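Local coordinates for cAMP-dependent protein kinase regulatory subunit (Saccharomyces cerevisiae, PDB 6XQK) that probably binds cAMP and restrains the catalytic subunits of protein kinase A, this fragment being its dimerization/docking domain, which assembles here as four chains, at residues A[38-41]-A[42-46]. Numbering follows the deposited sequence.
Sequences NKRL and EQQRA
Arg-40 and Gln-43 join side chains one turn apart on helix 29-49, the second of the two-helix chain that contributes to the dimerization/docking assembly. The arginine's chain, bent at chi2 and chi3, curls forward along the helix until NH1 donates to Gln-43 OE1 at 3.0 Å. That oxygen lies at the edge of the guanidinium, near its plane, while the amide is turned 60° from it and the N-H...O angle is 147°. With several N-H groups pointing different ways, arginine suits this place: NH2 also makes a salt bridge to Glu-13 of helix 8-24. Replacing the arginine by alanine would probably leave Glu-13 without its positive mate and Gln-43 OE1 without this donor, setting the amide free to turn. The amide plane of Gln-44 stands nearly perpendicular to the guanidinium, NE2 3.5 Å from Arg-40 NH2, both donors, and its OE1 reaches Arg-45 of the fourth subunit. On another face than Gln-43, the branched apolar Leu-41 suits packing against Ala-34 of the second subunit. Underneath run regular i to i+4 backbone bonds, such as Arg-45 N to Leu-41 O at 2.8 Å. Gln-43 turns NE2 to the aliphatic chain of Lys-39, 3.9 Å from CE.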
loop_
_atom_site.group_PDB
_atom_site.type_symbol
_atom_site.label_atom_id
_atom_site.label_comp_id
_atom_site.label_asym_id
_atom_site.label_seq_id
_atom_site.Cartn_x
_atom_site.Cartn_y
_atom_site.Cartn_z
ATOM N N ASN A 38 -0.870 -2.971 -4.821
ATOM C CA ASN A 38 0.437 -2.421 -4.522
ATOM C C ASN A 38 1.505 -3.114 -5.381
ATOM O O ASN A 38 2.476 -2.454 -5.774
ATOM C CB ASN A 38 0.758 -2.566 -3.055
ATOM C CG ASN A 38 0.005 -1.600 -2.171
ATOM O OD1 ASN A 38 -0.273 -0.456 -2.534
ATOM N ND2 ASN A 38 -0.341 -2.029 -0.978
ATOM N N LYS A 39 1.328 -4.424 -5.696
ATOM C CA LYS A 39 2.254 -5.158 -6.554
ATOM C C LYS A 39 2.055 -4.762 -8.020
ATOM O O LYS A 39 3.044 -4.650 -8.735
ATOM C CB LYS A 39 2.110 -6.666 -6.390
ATOM C CG LYS A 39 3.223 -7.430 -7.093
ATOM C CD LYS A 39 3.056 -8.948 -6.958
ATOM C CE LYS A 39 4.130 -9.671 -7.711
ATOM N NZ LYS A 39 5.443 -9.186 -7.262
ATOM N N ARG A 40 0.811 -4.506 -8.470
ATOM C CA ARG A 40 0.579 -4.055 -9.849
ATOM C C ARG A 40 1.253 -2.695 -10.088
ATOM O O ARG A 40 1.809 -2.451 -11.159
ATOM C CB ARG A 40 -0.929 -3.959 -10.148
ATOM C CG ARG A 40 -1.632 -5.308 -10.343
ATOM C CD ARG A 40 -1.168 -6.044 -11.599
ATOM N NE ARG A 40 -1.442 -5.292 -12.832
ATOM C CZ ARG A 40 -0.506 -4.777 -13.643
ATOM N NH1 ARG A 40 0.784 -4.941 -13.374
ATOM N NH2 ARG A 40 -0.858 -4.096 -14.728
ATOM N N LEU A 41 1.213 -1.822 -9.087
ATOM C CA LEU A 41 1.886 -0.531 -9.143
ATOM C C LEU A 41 3.397 -0.745 -9.187
ATOM O O LEU A 41 4.091 -0.065 -9.949
ATOM C CB LEU A 41 1.544 0.307 -7.890
ATOM C CG LEU A 41 0.180 0.980 -7.844
ATOM C CD1 LEU A 41 0.023 1.746 -6.550
ATOM C CD2 LEU A 41 0.005 1.923 -9.017
ATOM N N GLU A 42 3.909 -1.669 -8.359
ATOM C CA GLU A 42 5.329 -1.978 -8.279
ATOM C C GLU A 42 5.848 -2.457 -9.628
ATOM O O GLU A 42 6.916 -2.021 -10.050
ATOM C CB GLU A 42 5.603 -3.013 -7.180
ATOM C CG GLU A 42 7.052 -3.455 -7.125
ATOM C CD GLU A 42 7.433 -4.327 -5.950
ATOM O OE1 GLU A 42 6.529 -4.880 -5.289
ATOM O OE2 GLU A 42 8.647 -4.469 -5.696
ATOM N N GLN A 43 5.079 -3.310 -10.313
ATOM C CA GLN A 43 5.406 -3.806 -11.645
ATOM C C GLN A 43 5.525 -2.675 -12.672
ATOM O O GLN A 43 6.531 -2.604 -13.393
ATOM C CB GLN A 43 4.405 -4.889 -12.084
ATOM C CG GLN A 43 4.527 -6.133 -11.220
ATOM C CD GLN A 43 3.485 -7.188 -11.491
ATOM O OE1 GLN A 43 2.327 -6.903 -11.744
ATOM N NE2 GLN A 43 3.865 -8.453 -11.422
ATOM N N GLN A 44 4.553 -1.756 -12.696
ATOM C CA GLN A 44 4.594 -0.599 -13.608
ATOM C C GLN A 44 5.726 0.409 -13.235
ATOM O O GLN A 44 6.336 1.010 -14.129
ATOM C CB GLN A 44 3.210 0.070 -13.679
ATOM C CG GLN A 44 2.111 -0.850 -14.232
ATOM C CD GLN A 44 0.879 -0.106 -14.714
ATOM O OE1 GLN A 44 0.648 1.048 -14.374
ATOM N NE2 GLN A 44 0.029 -0.755 -15.502
ATOM N N ARG A 45 6.048 0.534 -11.910
ATOM C CA ARG A 45 7.144 1.379 -11.414
ATOM C C ARG A 45 8.490 0.918 -11.998
ATOM O O ARG A 45 9.336 1.759 -12.306
ATOM C CB ARG A 45 7.193 1.411 -9.883
ATOM C CG ARG A 45 8.446 2.036 -9.302
ATOM C CD ARG A 45 8.310 2.390 -7.843
ATOM N NE ARG A 45 9.541 2.979 -7.308
ATOM C CZ ARG A 45 9.781 4.288 -7.229
ATOM N NH1 ARG A 45 8.853 5.165 -7.597
ATOM N NH2 ARG A 45 10.922 4.730 -6.715
ATOM N N ALA A 46 8.704 -0.396 -12.184
ATOM C CA ALA A 46 9.943 -0.885 -12.771
ATOM C C ALA A 46 10.104 -0.360 -14.208
ATOM O O ALA A 46 11.213 -0.016 -14.607
ATOM C CB ALA A 46 9.967 -2.384 -12.767
#